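Local coordinates for protein tryptophanyl-tRNA synthetase (Pyrococcus horikoshii, PDB 3JXE) that catalyses the ATP-dependent attachment of L-tryptophan to tRNA(Trp), releasing AMP and diphosphate, as a class I aminoacyl-tRNA synthetase, at residues F25-T38 against R51-L65. Residues are numbered along the deposited sequence; the frame is centred on the assembly and turned at random.
Sequences FGTSPLTEDLLEKT and RRKFFFSHRDYDLIL
Ser28 and His58 form an antiparallel hydrogen-bonded pair: His58 N reaches Ser28 O at 2.8 Å and Ser28 N returns to His58 O. One pair on, Pro29 and Ser57 face each other as a non-hydrogen-bonded pair, and Leu30 N donates to Phe56 O. The helical segments 32-38 and 61-65 run near-parallel at 20°, with a closest axis approach of 11.0 Å.

The His58 ring lies between Leu34 CD1, a CH-pi contact 3.9 Å from its centroid, and Ser28 OG over the opposite face; Ser28 OG also donates to His58 O, giving that oxygen a second donor. Thr27 OG1 and Ser57 OG share a hydrogen bond of 2.8 Å, and Ser57 OG also bonds His240. With its chain extended from CG to NE (chi2 -157°), Arg59 brings NH2 to Phe25 O at 2.9 Å; the bond is bent, 135° at the hydrogen, and the oxygen lies out of the guanidinium plane. Thr27 CG2 lies over one guanidinium face, toward its rim, and NH1 salt-bridges Asp218. An alanine here is likely to leave Phe25 O without this donor and the Asp218 carboxylate without this charged partner. Between the helices, Leu34 CD2 meets Leu65 CD1 at 4.1 Å, and Thr38 CG2 sits at the edge of the Tyr61 ring.

Strand 28-29 forms the edge, within this chain, of the mixed sheet of the Rossmann-fold catalytic domain, joined through 55-59 to strand 237-241, with the side chain of Phe55 about 8 Å from bound tryptophanyl-5'AMP.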
loop_
_atom_site.group_PDB
_atom_site.type_symbol
_atom_site.label_atom_id
_atom_site.label_comp_id
_atom_site.label_asym_id
_atom_site.label_seq_id
_atom_site.Cartn_x
_atom_site.Cartn_y
_atom_site.Cartn_z
ATOM N N PHE B 25 5.071 27.765 -3.986
ATOM C CA PHE B 25 4.564 26.662 -3.168
ATOM C C PHE B 25 3.464 27.108 -2.201
ATOM O O PHE B 25 2.753 26.275 -1.634
ATOM C CB PHE B 25 5.714 25.990 -2.404
ATOM C CG PHE B 25 6.490 24.980 -3.217
ATOM C CD1 PHE B 25 7.063 23.877 -2.597
ATOM C CD2 PHE B 25 6.643 25.120 -4.595
ATOM C CE1 PHE B 25 7.783 22.940 -3.326
ATOM C CE2 PHE B 25 7.358 24.183 -5.335
ATOM C CZ PHE B 25 7.929 23.091 -4.697
ATOM N N GLY B 26 3.332 28.421 -2.022
ATOM C CA GLY B 26 2.304 28.989 -1.153
ATOM C C GLY B 26 2.626 28.902 0.327
ATOM O O GLY B 26 1.734 28.998 1.169
ATOM N N THR B 27 3.905 28.718 0.643
ATOM C CA THR B 27 4.366 28.674 2.027
ATOM C C THR B 27 4.530 30.092 2.576
ATOM O O THR B 27 4.387 31.069 1.838
ATOM C CB THR B 27 5.700 27.904 2.160
ATOM O OG1 THR B 27 6.733 28.598 1.449
ATOM C CG2 THR B 27 5.571 26.489 1.611
ATOM N N SER B 28 4.821 30.200 3.869
ATOM C CA SER B 28 5.032 31.498 4.503
ATOM C C SER B 28 6.443 31.607 5.090
ATOM O O SER B 28 6.951 30.634 5.651
ATOM C CB SER B 28 3.968 31.755 5.576
ATOM O OG SER B 28 3.856 30.656 6.462
ATOM N N PRO B 29 7.083 32.790 4.951
ATOM C CA PRO B 29 8.448 33.005 5.446
ATOM C C PRO B 29 8.559 32.891 6.966
ATOM O O PRO B 29 7.662 33.334 7.689
ATOM C CB PRO B 29 8.765 34.436 4.998
ATOM C CG PRO B 29 7.442 35.083 4.820
ATOM C CD PRO B 29 6.547 34.004 4.304
ATOM N N LEU B 30 9.655 32.294 7.429
ATOM C CA LEU B 30 9.911 32.109 8.855
ATOM C C LEU B 30 10.356 33.435 9.468
ATOM O O LEU B 30 11.549 33.747 9.500
ATOM C CB LEU B 30 10.979 31.033 9.074
ATOM C CG LEU B 30 10.764 29.952 10.139
ATOM C CD1 LEU B 30 12.037 29.133 10.298
ATOM C CD2 LEU B 30 10.322 30.522 11.484
ATOM N N THR B 31 9.381 34.204 9.950
ATOM C CA THR B 31 9.616 35.562 10.445
ATOM C C THR B 31 10.597 35.611 11.613
ATOM O O THR B 31 10.698 34.663 12.398
ATOM C CB THR B 31 8.299 36.261 10.868
ATOM O OG1 THR B 31 7.663 35.511 11.912
ATOM C CG2 THR B 31 7.347 36.398 9.682
ATOM N N GLU B 32 11.308 36.734 11.708
ATOM C CA GLU B 32 12.278 36.994 12.775
ATOM C C GLU B 32 11.627 36.905 14.156
ATOM O O GLU B 32 12.283 36.558 15.141
ATOM C CB GLU B 32 12.915 38.381 12.593
ATOM C CG GLU B 32 13.492 38.664 11.194
ATOM C CD GLU B 32 12.429 39.016 10.150
ATOM O OE1 GLU B 32 11.415 39.663 10.504
ATOM O OE2 GLU B 32 12.613 38.648 8.969
ATOM N N ASP B 33 10.333 37.219 14.207
ATOM C CA ASP B 33 9.547 37.168 15.436
ATOM C C ASP B 33 9.365 35.737 15.934
ATOM O O ASP B 33 9.437 35.480 17.138
ATOM C CB ASP B 33 8.177 37.822 15.220
ATOM C CG ASP B 33 8.281 39.264 14.749
ATOM O OD1 ASP B 33 7.676 40.145 15.404
ATOM O OD2 ASP B 33 8.966 39.519 13.727
ATOM N N LEU B 34 9.132 34.813 15.001
ATOM C CA LEU B 34 8.919 33.404 15.335
ATOM C C LEU B 34 10.168 32.741 15.915
ATOM O O LEU B 34 10.067 31.889 16.799
ATOM C CB LEU B 34 8.418 32.624 14.115
ATOM C CG LEU B 34 6.934 32.759 13.754
ATOM C CD1 LEU B 34 6.685 32.266 12.340
ATOM C CD2 LEU B 34 6.045 32.016 14.747
ATOM N N LEU B 35 11.337 33.140 15.415
ATOM C CA LEU B 35 12.615 32.640 15.917
ATOM C C LEU B 35 12.816 32.990 17.393
ATOM O O LEU B 35 13.194 32.135 18.194
ATOM C CB LEU B 35 13.779 33.185 15.081
ATOM C CG LEU B 35 14.248 32.420 13.836
ATOM C CD1 LEU B 35 13.258 32.526 12.686
ATOM C CD2 LEU B 35 15.608 32.936 13.400
ATOM N N GLU B 36 12.551 34.247 17.742
ATOM C CA GLU B 36 12.708 34.728 19.116
ATOM C C GLU B 36 11.618 34.183 20.037
ATOM O O GLU B 36 11.838 34.029 21.240
ATOM C CB GLU B 36 12.728 36.259 19.148
ATOM C CG GLU B 36 13.923 36.877 18.420
ATOM C CD GLU B 36 13.746 38.358 18.117
ATOM O OE1 GLU B 36 12.590 38.817 17.969
ATOM O OE2 GLU B 36 14.772 39.065 18.014
ATOM N N LYS B 37 10.452 33.894 19.461
ATOM C CA LYS B 37 9.329 33.292 20.183
ATOM C C LYS B 37 9.667 31.881 20.680
ATOM O O LYS B 37 9.275 31.494 21.787
ATOM C CB LYS B 37 8.078 33.282 19.290
ATOM C CG LYS B 37 6.919 32.399 19.764
ATOM C CD LYS B 37 6.018 33.088 20.778
ATOM C CE LYS B 37 4.810 32.214 21.098
ATOM N NZ LYS B 37 3.884 32.858 22.071
ATOM N N THR B 38 10.397 31.127 19.860
ATOM C CA THR B 38 10.819 29.769 20.207
ATOM C C THR B 38 11.880 29.773 21.303
ATOM O O THR B 38 11.841 28.941 22.210
ATOM C CB THR B 38 11.371 29.003 18.985
ATOM O OG1 THR B 38 12.480 29.718 18.430
ATOM C CG2 THR B 38 10.313 28.854 17.926
ATOM N N ARG B 51 19.121 30.185 13.662
ATOM C CA ARG B 51 19.413 31.615 13.809
ATOM C C ARG B 51 20.048 32.247 12.570
ATOM O O ARG B 51 19.897 33.449 12.342
ATOM C CB ARG B 51 20.253 31.905 15.063
ATOM C CG ARG B 51 21.512 31.065 15.230
ATOM C CD ARG B 51 22.498 31.749 16.172
ATOM N NE ARG B 51 23.156 30.807 17.080
ATOM C CZ ARG B 51 24.269 30.130 16.805
ATOM N NH1 ARG B 51 24.872 30.267 15.631
ATOM N NH2 ARG B 51 24.776 29.303 17.708
ATOM N N ARG B 52 20.747 31.443 11.772
ATOM C CA ARG B 52 21.345 31.939 10.531
ATOM C C ARG B 52 20.420 31.741 9.325
ATOM O O ARG B 52 20.837 31.907 8.176
ATOM C CB ARG B 52 22.725 31.318 10.296
ATOM C CG ARG B 52 23.770 31.759 11.309
ATOM C CD ARG B 52 25.144 31.234 10.957
ATOM N NE ARG B 52 26.030 31.220 12.119
ATOM C CZ ARG B 52 27.201 30.590 12.169
ATOM N NH1 ARG B 52 27.648 29.910 11.121
ATOM N NH2 ARG B 52 27.929 30.637 13.276
ATOM N N LYS B 53 19.167 31.393 9.615
ATOM C CA LYS B 53 18.079 31.313 8.628
ATOM C C LYS B 53 18.335 30.363 7.452
ATOM O O LYS B 53 18.008 30.675 6.301
ATOM C CB LYS B 53 17.675 32.717 8.144
ATOM C CG LYS B 53 16.973 33.550 9.205
ATOM C CD LYS B 53 16.846 35.005 8.787
ATOM C CE LYS B 53 16.216 35.833 9.898
ATOM N NZ LYS B 53 16.184 37.283 9.561
ATOM N N PHE B 54 18.920 29.206 7.751
ATOM C CA PHE B 54 19.025 28.124 6.776
ATOM C C PHE B 54 17.642 27.513 6.594
ATOM O O PHE B 54 17.252 27.144 5.484
ATOM C CB PHE B 54 20.037 27.069 7.231
ATOM C CG PHE B 54 20.182 25.914 6.280
ATOM C CD1 PHE B 54 19.791 24.636 6.658
ATOM C CD2 PHE B 54 20.702 26.107 5.003
ATOM C CE1 PHE B 54 19.923 23.564 5.780
ATOM C CE2 PHE B 54 20.837 25.042 4.119
ATOM C CZ PHE B 54 20.448 23.767 4.509
ATOM N N PHE B 55 16.911 27.409 7.703
ATOM C CA PHE B 55 15.478 27.181 7.665
ATOM C C PHE B 55 14.809 28.532 7.442
ATOM O O PHE B 55 14.845 29.409 8.309
ATOM C CB PHE B 55 14.997 26.523 8.957
ATOM C CG PHE B 55 15.198 25.035 8.988
ATOM C CD1 PHE B 55 16.437 24.490 9.310
ATOM C CD2 PHE B 55 14.145 24.176 8.691
ATOM C CE1 PHE B 55 16.624 23.111 9.336
ATOM C CE2 PHE B 55 14.320 22.796 8.716
ATOM C CZ PHE B 55 15.561 22.263 9.039
ATOM N N PHE B 56 14.216 28.693 6.264
ATOM C CA PHE B 56 13.749 29.993 5.790
ATOM C C PHE B 56 12.231 30.081 5.679
ATOM O O PHE B 56 11.663 31.175 5.731
ATOM C CB PHE B 56 14.387 30.308 4.433
ATOM C CG PHE B 56 13.874 29.452 3.303
ATOM C CD1 PHE B 56 13.050 29.996 2.325
ATOM C CD2 PHE B 56 14.211 28.102 3.218
ATOM C CE1 PHE B 56 12.572 29.213 1.281
ATOM C CE2 PHE B 56 13.737 27.312 2.176
ATOM C CZ PHE B 56 12.918 27.871 1.206
ATOM N N SER B 57 11.585 28.929 5.516
ATOM C CA SER B 57 10.146 28.869 5.281
ATOM C C SER B 57 9.442 27.958 6.282
ATOM O O SER B 57 10.056 27.060 6.856
ATOM C CB SER B 57 9.871 28.399 3.852
ATOM O OG SER B 57 8.482 28.311 3.606
ATOM N N HIS B 58 8.149 28.198 6.484
ATOM C CA HIS B 58 7.356 27.394 7.408
ATOM C C HIS B 58 5.896 27.266 6.973
ATOM O O HIS B 58 5.441 27.955 6.057
ATOM C CB HIS B 58 7.435 27.970 8.829
ATOM C CG HIS B 58 6.471 29.087 9.087
ATOM N ND1 HIS B 58 6.743 30.398 8.757
ATOM C CD2 HIS B 58 5.235 29.089 9.641
ATOM C CE1 HIS B 58 5.717 31.158 9.097
ATOM N NE2 HIS B 58 4.789 30.388 9.637
ATOM N N ARG B 59 5.181 26.371 7.645
ATOM C CA ARG B 59 3.735 26.244 7.521
ATOM C C ARG B 59 3.156 26.020 8.910
ATOM O O ARG B 59 3.585 25.108 9.616
ATOM C CB ARG B 59 3.366 25.073 6.611
ATOM C CG ARG B 59 3.393 25.393 5.134
ATOM C CD ARG B 59 2.507 24.435 4.365
ATOM N NE ARG B 59 1.949 25.059 3.169
ATOM C CZ ARG B 59 2.328 24.779 1.926
ATOM N NH1 ARG B 59 3.262 23.872 1.706
ATOM N NH2 ARG B 59 1.765 25.402 0.901
ATOM N N ASP B 60 2.203 26.867 9.304
ATOM C CA ASP B 60 1.508 26.754 10.599
ATOM C C ASP B 60 2.424 26.584 11.818
ATOM O O ASP B 60 2.028 25.974 12.818
ATOM C CB ASP B 60 0.481 25.610 10.566
ATOM C CG ASP B 60 -0.850 26.026 9.969
ATOM O OD1 ASP B 60 -0.994 27.193 9.544
ATOM O OD2 ASP B 60 -1.759 25.170 9.923
ATOM N N TYR B 61 3.639 27.125 11.740
ATOM C CA TYR B 61 4.599 26.997 12.837
ATOM C C TYR B 61 4.190 27.838 14.050
ATOM O O TYR B 61 4.483 27.477 15.191
ATOM C CB TYR B 61 6.021 27.344 12.380
ATOM C CG TYR B 61 7.070 27.063 13.431
ATOM C CD1 TYR B 61 7.412 25.755 13.767
ATOM C CD2 TYR B 61 7.714 28.103 14.097
ATOM C CE1 TYR B 61 8.365 25.490 14.738
ATOM C CE2 TYR B 61 8.673 27.847 15.067
ATOM C CZ TYR B 61 8.991 26.538 15.382
ATOM O OH TYR B 61 9.936 26.266 16.339
ATOM N N ASP B 62 3.509 28.951 13.791
ATOM C CA ASP B 62 2.933 29.777 14.850
ATOM C C ASP B 62 1.832 29.030 15.608
ATOM O O ASP B 62 1.592 29.294 16.788
ATOM C CB ASP B 62 2.401 31.096 14.278
ATOM C CG ASP B 62 1.403 30.893 13.146
ATOM O OD1 ASP B 62 1.709 30.144 12.191
ATOM O OD2 ASP B 62 0.310 31.496 13.209
ATOM N N LEU B 63 1.178 28.095 14.922
ATOM C CA LEU B 63 0.138 27.263 15.523
ATOM C C LEU B 63 0.716 26.082 16.308
ATOM O O LEU B 63 0.060 25.557 17.211
ATOM C CB LEU B 63 -0.850 26.768 14.458
ATOM C CG LEU B 63 -1.911 27.740 13.925
ATOM C CD1 LEU B 63 -1.357 28.656 12.836
ATOM C CD2 LEU B 63 -3.109 26.967 13.389
ATOM N N ILE B 64 1.935 25.666 15.965
ATOM C CA ILE B 64 2.604 24.570 16.675
ATOM C C ILE B 64 3.150 25.036 18.031
ATOM O O ILE B 64 3.230 24.249 18.978
ATOM C CB ILE B 64 3.722 23.900 15.816
ATOM C CG1 ILE B 64 3.854 22.414 16.148
ATOM C CG2 ILE B 64 5.062 24.590 15.988
ATOM C CD1 ILE B 64 3.078 21.507 15.226
ATOM N N LEU B 65 3.516 26.316 18.109
ATOM C CA LEU B 65 4.018 26.922 19.342
ATOM C C LEU B 65 2.874 27.290 20.280
ATOM O O LEU B 65 3.003 27.173 21.501
ATOM C CB LEU B 65 4.851 28.167 19.032
ATOM C CG LEU B 65 6.176 27.978 18.293
ATOM C CD1 LEU B 65 6.631 29.300 17.704
ATOM C CD2 LEU B 65 7.241 27.391 19.212
#